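PDB 6I1M: cystatin from Fasciola hepatica, which probably inhibits papain-like cysteine proteases, as other members of the cystatin superfamily do, and is a secreted type 1 cystatin (stefin) of the liver fluke. Local coordinates for residues 46-58 against 65-77. Sequence-based numbering, arbitrary orientation.
Sequences QVVAGTNYKFKVS and GCWEVVVFVPLYS. Unlike the reference sequence in segment 46-58: Thr51 (reference Ile).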
ATOM      1  N   GLN A  46       5.179  -7.156  -7.914  1.00 22.15           N
ATOM      2  CA  GLN A  46       6.507  -7.494  -8.449  1.00 22.97           C
ATOM      3  C   GLN A  46       7.027  -8.679  -7.637  1.00 22.56           C
ATOM      4  O   GLN A  46       7.098  -8.600  -6.370  1.00 24.05           O
ATOM      5  CB  GLN A  46       7.410  -6.279  -8.359  1.00 24.61           C
ATOM      6  CG  GLN A  46       8.832  -6.588  -8.786  1.00 26.61           C
ATOM      7  CD  GLN A  46       9.770  -5.502  -8.329  1.00 30.69           C
ATOM      8  OE1 GLN A  46       9.536  -4.862  -7.301  1.00 33.00           O
ATOM      9  NE2 GLN A  46      10.855  -5.320  -9.068  1.00 27.23           N
ATOM     10  N   VAL A  47       7.365  -9.765  -8.314  1.00 20.94           N
ATOM     11  CA  VAL A  47       7.873 -10.964  -7.603  1.00 22.08           C
ATOM     12  C   VAL A  47       9.393 -10.842  -7.524  1.00 21.49           C
ATOM     13  O   VAL A  47      10.041 -10.743  -8.571  1.00 22.40           O
ATOM     14  CB  VAL A  47       7.422 -12.282  -8.257  1.00 21.64           C
ATOM     15  CG1 VAL A  47       7.934 -13.465  -7.442  1.00 21.31           C
ATOM     16  CG2 VAL A  47       5.905 -12.342  -8.411  1.00 22.18           C
ATOM     17  N   VAL A  48       9.901 -10.784  -6.299  1.00 21.35           N
ATOM     18  CA  VAL A  48      11.345 -10.839  -5.954  1.00 24.02           C
ATOM     19  C   VAL A  48      11.531 -12.094  -5.073  1.00 23.77           C
ATOM     20  O   VAL A  48      10.886 -13.136  -5.386  1.00 23.38           O
ATOM     21  CB  VAL A  48      11.772  -9.513  -5.296  1.00 23.23           C
ATOM     22  CG1 VAL A  48      11.948  -8.397  -6.302  1.00 24.23           C
ATOM     23  CG2 VAL A  48      10.808  -9.073  -4.207  1.00 25.09           C
ATOM     24  N   ALA A  49      12.286 -12.037  -3.975  1.00 25.77           N
ATOM     25  CA  ALA A  49      12.310 -13.120  -2.966  1.00 24.86           C
ATOM     26  C   ALA A  49      11.154 -12.890  -1.998  1.00 25.41           C
ATOM     27  O   ALA A  49      11.384 -12.575  -0.823  1.00 26.09           O
ATOM     28  CB  ALA A  49      13.631 -13.185  -2.256  1.00 25.11           C
ATOM     29  N   GLY A  50       9.942 -13.043  -2.509  1.00 23.46           N
ATOM     30  CA  GLY A  50       8.717 -12.495  -1.915  1.00 23.17           C
ATOM     31  C   GLY A  50       7.997 -11.629  -2.924  1.00 22.05           C
ATOM     32  O   GLY A  50       8.256 -11.751  -4.147  1.00 22.54           O
ATOM     33  N   THR A  51       7.077 -10.808  -2.455  1.00 21.14           N
ATOM     34  CA  THR A  51       6.252  -9.972  -3.357  1.00 21.87           C
ATOM     35  C   THR A  51       6.240  -8.534  -2.832  1.00 23.26           C
ATOM     36  O   THR A  51       5.979  -8.324  -1.615  1.00 21.29           O
ATOM     37  CB  THR A  51       4.853 -10.566  -3.524  1.00 23.84           C
ATOM     38  OG1 THR A  51       5.041 -11.873  -4.062  1.00 25.42           O
ATOM     39  CG2 THR A  51       3.963  -9.735  -4.421  1.00 22.51           C
ATOM     40  N   ASN A  52       6.515  -7.605  -3.748  1.00 21.13           N
ATOM     41  CA  ASN A  52       6.264  -6.155  -3.607  1.00 21.17           C
ATOM     42  C   ASN A  52       4.856  -5.875  -4.118  1.00 21.44           C
ATOM     43  O   ASN A  52       4.528  -6.254  -5.280  1.00 18.47           O
ATOM     44  CB  ASN A  52       7.318  -5.320  -4.324  1.00 22.89           C
ATOM     45  CG  ASN A  52       8.557  -5.113  -3.484  1.00 24.97           C
ATOM     46  OD1 ASN A  52       8.482  -5.111  -2.265  1.00 22.71           O
ATOM     47  ND2 ASN A  52       9.679  -4.848  -4.132  1.00 26.11           N
ATOM     48  N   TYR A  53       4.025  -5.331  -3.230  1.00 20.18           N
ATOM     49  CA  TYR A  53       2.670  -4.828  -3.560  1.00 20.66           C
ATOM     50  C   TYR A  53       2.746  -3.309  -3.601  1.00 20.26           C
ATOM     51  O   TYR A  53       2.907  -2.712  -2.546  1.00 20.77           O
ATOM     52  CB  TYR A  53       1.632  -5.260  -2.536  1.00 20.30           C
ATOM     53  CG  TYR A  53       1.377  -6.734  -2.485  1.00 21.44           C
ATOM     54  CD1 TYR A  53       2.186  -7.560  -1.720  1.00 23.55           C
ATOM     55  CD2 TYR A  53       0.308  -7.301  -3.166  1.00 24.22           C
ATOM     56  CE1 TYR A  53       1.961  -8.925  -1.668  1.00 25.75           C
ATOM     57  CE2 TYR A  53       0.070  -8.660  -3.116  1.00 24.52           C
ATOM     58  CZ  TYR A  53       0.897  -9.478  -2.361  1.00 25.88           C
ATOM     59  OH  TYR A  53       0.650 -10.826  -2.257  1.00 29.22           O
ATOM     60  N   LYS A  54       2.629  -2.731  -4.787  1.00 19.95           N
ATOM     61  CA  LYS A  54       2.530  -1.266  -4.959  1.00 21.74           C
ATOM     62  C   LYS A  54       1.061  -0.875  -5.075  1.00 21.71           C
ATOM     63  O   LYS A  54       0.395  -1.168  -6.122  1.00 22.05           O
ATOM     64  CB  LYS A  54       3.287  -0.794  -6.191  1.00 24.33           C
ATOM     65  CG  LYS A  54       3.432   0.715  -6.273  1.00 26.77           C
ATOM     66  CD  LYS A  54       3.637   1.155  -7.683  1.00 32.59           C
ATOM     67  CE  LYS A  54       4.961   0.715  -8.248  1.00 36.01           C
ATOM     68  NZ  LYS A  54       4.990   0.918  -9.713  1.00 38.84           N
ATOM     69  N   PHE A  55       0.592  -0.198  -4.040  1.00 20.18           N
ATOM     70  CA  PHE A  55      -0.784   0.328  -3.918  1.00 20.76           C
ATOM     71  C   PHE A  55      -0.828   1.792  -4.336  1.00 22.22           C
ATOM     72  O   PHE A  55       0.056   2.563  -3.995  1.00 22.83           O
ATOM     73  CB  PHE A  55      -1.231   0.173  -2.476  1.00 21.05           C
ATOM     74  CG  PHE A  55      -1.466  -1.264  -2.128  1.00 22.09           C
ATOM     75  CD1 PHE A  55      -2.619  -1.904  -2.574  1.00 22.27           C
ATOM     76  CD2 PHE A  55      -0.552  -1.965  -1.353  1.00 23.23           C
ATOM     77  CE1 PHE A  55      -2.857  -3.223  -2.235  1.00 21.17           C
ATOM     78  CE2 PHE A  55      -0.799  -3.290  -1.011  1.00 23.21           C
ATOM     79  CZ  PHE A  55      -1.946  -3.909  -1.456  1.00 23.16           C
ATOM     80  N   LYS A  56      -1.889   2.166  -5.041  1.00 24.02           N
ATOM     81  CA  LYS A  56      -2.358   3.566  -5.105  1.00 23.23           C
ATOM     82  C   LYS A  56      -3.558   3.679  -4.160  1.00 22.01           C
ATOM     83  O   LYS A  56      -4.523   2.919  -4.345  1.00 21.41           O
ATOM     84  CB  LYS A  56      -2.723   3.918  -6.541  1.00 27.90           C
ATOM     85  CG  LYS A  56      -2.984   5.392  -6.763  1.00 32.22           C
ATOM     86  CD  LYS A  56      -3.242   5.717  -8.214  1.00 38.70           C
ATOM     87  CE  LYS A  56      -4.015   7.008  -8.389  1.00 41.49           C
ATOM     88  NZ  LYS A  56      -3.267   7.961  -9.243  1.00 46.67           N
ATOM     89  N   VAL A  57      -3.464   4.562  -3.168  1.00 20.48           N
ATOM     90  CA  VAL A  57      -4.472   4.725  -2.085  1.00 21.23           C
ATOM     91  C   VAL A  57      -5.032   6.149  -2.165  1.00 20.94           C
ATOM     92  O   VAL A  57      -4.277   7.066  -2.515  1.00 20.43           O
ATOM     93  CB  VAL A  57      -3.879   4.375  -0.707  1.00 21.59           C
ATOM     94  CG1 VAL A  57      -3.226   2.996  -0.731  1.00 22.30           C
ATOM     95  CG2 VAL A  57      -2.891   5.417  -0.187  1.00 22.59           C
ATOM     96  N   SER A  58      -6.316   6.296  -1.844  1.00 21.13           N
ATOM     97  CA  SER A  58      -7.076   7.572  -1.861  1.00 22.68           C
ATOM     98  C   SER A  58      -7.670   7.833  -0.475  1.00 22.08           C
ATOM     99  O   SER A  58      -8.229   6.898   0.133  1.00 21.65           O
ATOM    100  CB  SER A  58      -8.164   7.535  -2.891  1.00 26.71           C
ATOM    101  OG  SER A  58      -8.956   8.693  -2.788  1.00 28.94           O
ATOM    102  N   GLY A  65      -6.463  13.238  -1.105  1.00 26.37           N
ATOM    103  CA  GLY A  65      -5.187  13.087  -1.806  1.00 27.02           C
ATOM    104  C   GLY A  65      -4.942  11.618  -2.017  1.00 28.27           C
ATOM    105  O   GLY A  65      -5.686  10.792  -1.419  1.00 26.31           O
ATOM    106  N   CYS A  66      -3.967  11.323  -2.857  1.00 26.23           N
ATOM    107  CA  CYS A  66      -3.575   9.958  -3.226  1.00 24.97           C
ATOM    108  C   CYS A  66      -2.095   9.808  -2.903  1.00 24.48           C
ATOM    109  O   CYS A  66      -1.333  10.797  -3.005  1.00 23.04           O
ATOM    110  CB  CYS A  66      -3.862   9.665  -4.690  1.00 25.92           C
ATOM    111  SG  CYS A  66      -5.633   9.449  -5.024  1.00 29.67           S
ATOM    112  N   TRP A  67      -1.742   8.599  -2.483  1.00 23.78           N
ATOM    113  CA  TRP A  67      -0.363   8.184  -2.165  1.00 21.59           C
ATOM    114  C   TRP A  67      -0.068   6.875  -2.894  1.00 21.38           C
ATOM    115  O   TRP A  67      -1.017   6.065  -3.145  1.00 22.94           O
ATOM    116  CB  TRP A  67      -0.183   8.044  -0.660  1.00 21.85           C
ATOM    117  CG  TRP A  67      -0.320   9.291   0.163  1.00 24.06           C
ATOM    118  CD1 TRP A  67       0.704  10.013   0.716  1.00 26.49           C
ATOM    119  CD2 TRP A  67      -1.531   9.872   0.681  1.00 25.32           C
ATOM    120  NE1 TRP A  67       0.212  10.998   1.528  1.00 28.18           N
ATOM    121  CE2 TRP A  67      -1.154  10.965   1.496  1.00 26.11           C
ATOM    122  CE3 TRP A  67      -2.895   9.604   0.511  1.00 28.78           C
ATOM    123  CZ2 TRP A  67      -2.086  11.773   2.148  1.00 27.98           C
ATOM    124  CZ3 TRP A  67      -3.818  10.406   1.147  1.00 29.24           C
ATOM    125  CH2 TRP A  67      -3.418  11.480   1.948  1.00 30.81           C
ATOM    126  N   GLU A  68       1.181   6.698  -3.279  1.00 22.26           N
ATOM    127  CA  GLU A  68       1.708   5.382  -3.705  1.00 25.31           C
ATOM    128  C   GLU A  68       2.482   4.817  -2.517  1.00 24.27           C
ATOM    129  O   GLU A  68       3.289   5.555  -1.939  1.00 24.65           O
ATOM    130  CB  GLU A  68       2.544   5.556  -4.966  1.00 28.65           C
ATOM    131  CG  GLU A  68       3.377   4.355  -5.322  1.00 35.43           C
ATOM    132  CD  GLU A  68       4.241   4.629  -6.537  1.00 41.38           C
ATOM    133  OE1 GLU A  68       3.650   4.965  -7.602  1.00 47.08           O
ATOM    134  OE2 GLU A  68       5.497   4.558  -6.406  1.00 45.99           O
ATOM    135  N   VAL A  69       2.219   3.564  -2.152  1.00 24.44           N
ATOM    136  CA  VAL A  69       2.866   2.897  -0.988  1.00 25.36           C
ATOM    137  C   VAL A  69       3.212   1.477  -1.415  1.00 24.80           C
ATOM    138  O   VAL A  69       2.298   0.741  -1.795  1.00 22.73           O
ATOM    139  CB  VAL A  69       1.951   2.866   0.249  1.00 29.47           C
ATOM    140  CG1 VAL A  69       2.711   2.426   1.503  1.00 28.37           C
ATOM    141  CG2 VAL A  69       1.263   4.204   0.488  1.00 32.81           C
ATOM    142  N   VAL A  70       4.478   1.106  -1.301  1.00 23.46           N
ATOM    143  CA  VAL A  70       4.961  -0.274  -1.552  1.00 23.40           C
ATOM    144  C   VAL A  70       5.018  -1.053  -0.236  1.00 22.61           C
ATOM    145  O   VAL A  70       5.599  -0.560   0.727  1.00 22.55           O
ATOM    146  CB  VAL A  70       6.315  -0.256  -2.271  1.00 25.69           C
ATOM    147  CG1 VAL A  70       6.733  -1.662  -2.658  1.00 24.70           C
ATOM    148  CG2 VAL A  70       6.279   0.658  -3.486  1.00 26.06           C
ATOM    149  N   VAL A  71       4.394  -2.231  -0.206  1.00 23.79           N
ATOM    150  CA  VAL A  71       4.511  -3.207   0.919  1.00 21.44           C
ATOM    151  C   VAL A  71       5.242  -4.450   0.402  1.00 19.64           C
ATOM    152  O   VAL A  71       4.753  -5.039  -0.577  1.00 20.74           O
ATOM    153  CB  VAL A  71       3.137  -3.597   1.481  1.00 20.89           C
ATOM    154  CG1 VAL A  71       3.277  -4.563   2.648  1.00 20.64           C
ATOM    155  CG2 VAL A  71       2.316  -2.378   1.873  1.00 22.48           C
ATOM    156  N   PHE A  72       6.311  -4.844   1.093  1.00 19.77           N
ATOM    157  CA  PHE A  72       7.080  -6.087   0.898  1.00 19.20           C
ATOM    158  C   PHE A  72       6.540  -7.178   1.831  1.00 18.32           C
ATOM    159  O   PHE A  72       6.523  -7.028   3.079  1.00 20.74           O
ATOM    160  CB  PHE A  72       8.566  -5.846   1.139  1.00 18.75           C
ATOM    161  CG  PHE A  72       9.379  -7.107   1.008  1.00 18.85           C
ATOM    162  CD1 PHE A  72       9.423  -7.795  -0.201  1.00 18.65           C
ATOM    163  CD2 PHE A  72      10.024  -7.656   2.106  1.00 20.80           C
ATOM    164  CE1 PHE A  72      10.183  -8.948  -0.319  1.00 20.30           C
ATOM    165  CE2 PHE A  72      10.728  -8.847   1.986  1.00 21.93           C
ATOM    166  CZ  PHE A  72      10.797  -9.490   0.776  1.00 20.35           C
ATOM    167  N   VAL A  73       6.120  -8.282   1.225  1.00 19.44           N
ATOM    168  CA  VAL A  73       5.737  -9.534   1.936  1.00 20.52           C
ATOM    169  C   VAL A  73       6.826 -10.561   1.644  1.00 20.58           C
ATOM    170  O   VAL A  73       6.936 -11.058   0.530  1.00 18.40           O
ATOM    171  CB  VAL A  73       4.353 -10.036   1.493  1.00 22.01           C
ATOM    172  CG1 VAL A  73       3.977 -11.335   2.168  1.00 22.21           C
ATOM    173  CG2 VAL A  73       3.290  -8.983   1.720  1.00 22.58           C
ATOM    174  N   PRO A  74       7.684 -10.895   2.619  1.00 21.22           N
ATOM    175  CA  PRO A  74       8.737 -11.874   2.385  1.00 23.43           C
ATOM    176  C   PRO A  74       8.134 -13.284   2.349  1.00 25.25           C
ATOM    177  O   PRO A  74       7.016 -13.507   2.802  1.00 26.54           O
ATOM    178  CB  PRO A  74       9.657 -11.713   3.602  1.00 23.47           C
ATOM    179  CG  PRO A  74       8.671 -11.317   4.701  1.00 23.44           C
ATOM    180  CD  PRO A  74       7.671 -10.412   4.007  1.00 23.06           C
ATOM    181  N   LEU A  75       8.942 -14.223   1.887  1.00 30.49           N
ATOM    182  CA  LEU A  75       8.651 -15.667   2.020  1.00 32.14           C
ATOM    183  C   LEU A  75       8.679 -16.065   3.493  1.00 31.72           C
ATOM    184  O   LEU A  75       9.442 -15.463   4.277  1.00 26.79           O
ATOM    185  CB  LEU A  75       9.676 -16.418   1.178  1.00 34.40           C
ATOM    186  CG  LEU A  75       9.500 -16.171  -0.314  1.00 36.95           C
ATOM    187  CD1 LEU A  75      10.673 -16.716  -1.100  1.00 38.46           C
ATOM    188  CD2 LEU A  75       8.188 -16.771  -0.789  1.00 40.88           C
ATOM    189  N   TYR A  76       7.848 -17.038   3.864  1.00 33.23           N
ATOM    190  CA  TYR A  76       7.745 -17.503   5.266  1.00 35.41           C
ATOM    191  C   TYR A  76       9.150 -17.872   5.765  1.00 34.66           C
ATOM    192  O   TYR A  76       9.528 -17.443   6.849  1.00 33.74           O
ATOM    193  CB  TYR A  76       6.737 -18.652   5.378  1.00 40.29           C
ATOM    194  CG  TYR A  76       6.583 -19.169   6.787  1.00 44.17           C
ATOM    195  CD1 TYR A  76       6.155 -18.328   7.804  1.00 46.28           C
ATOM    196  CD2 TYR A  76       6.888 -20.480   7.116  1.00 44.03           C
ATOM    197  CE1 TYR A  76       6.027 -18.775   9.109  1.00 47.11           C
ATOM    198  CE2 TYR A  76       6.748 -20.945   8.414  1.00 46.84           C
ATOM    199  CZ  TYR A  76       6.318 -20.091   9.417  1.00 47.30           C
ATOM    200  OH  TYR A  76       6.188 -20.522  10.708  1.00 51.10           O
ATOM    201  N   SER A  77       9.891 -18.658   4.985  1.00 34.50           N
ATOM    202  CA  SER A  77      11.289 -19.090   5.239  1.00 40.60           C
ATOM    203  C   SER A  77      12.207 -17.968   4.766  1.00 45.95           C
ATOM    204  O   SER A  77      12.676 -18.016   3.605  1.00 52.97           O
ATOM    205  CB  SER A  77      11.610 -20.404   4.558  1.00 42.60           C
ATOM    206  OG  SER A  77      10.909 -21.477   5.180  1.00 43.92           O
TER
HETATM  207  O   HOH W   1      11.998 -13.143   1.603  1.00 36.17           O
HETATM  208  O   HOH W   2      -8.794  11.394  -2.157  1.00 34.80           O
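Val57 and Trp67 form the hydrogen-bonded pair at one end of an antiparallel hairpin whose register runs on through Phe55–Val69 and Tyr53–Val71 to Thr51–Val73. Eight backbone bonds join the strands, among them Val73 N to Thr51 O, 2.8 Å and almost straight at 178°. The face carrying Thr51, Tyr53, Phe55 and Val57 with Trp67, Val69, Val71 and Val73 turns to helix 12-28, as in the cystatin fold, and packs tightly at the buried Phe55, Val57, Trp67, Val69 and Val71. Val57 crosses Trp67 at about a right angle, its CG2 3.8 Å from Trp67 CB. With CG1 of Val57 anti to the carbonyl carbon (chi1 -52°), CG2 falls between backbone N and carbonyl carbon, 3.6 Å from Trp67 O. Tyr53 CE1 approaches Val73 CG2 to 3.6 Å, while Thr51 CG2 lies over the rim of one face of the Tyr53 ring. Phe18 of the helix meets both Tyr53 and Phe55.

The other face is more polar and looser. Lys54 and Glu68 touch through their chains, CD to CD at 3.7 Å, yet Lys54 NZ stays 4.8 Å from Glu68 OE1, and Lys54 makes a cation-pi contact with Tyr4. Asn52 OD1 lies at the edge of the Phe72 ring, 3.5 Å from Phe72 CD1, its amide turned 70° from the ring. At the exposed Val48-Ala49 turn between strands 38-47 and 50-59, a water donates to Ala49 O and accepts from Leu75 N; Cys66 at the far end is disulfide-bonded to Cys92. Cohesion rests on backbone bonds and apolar packing against helix 12-28, with charge pairing probably adding little.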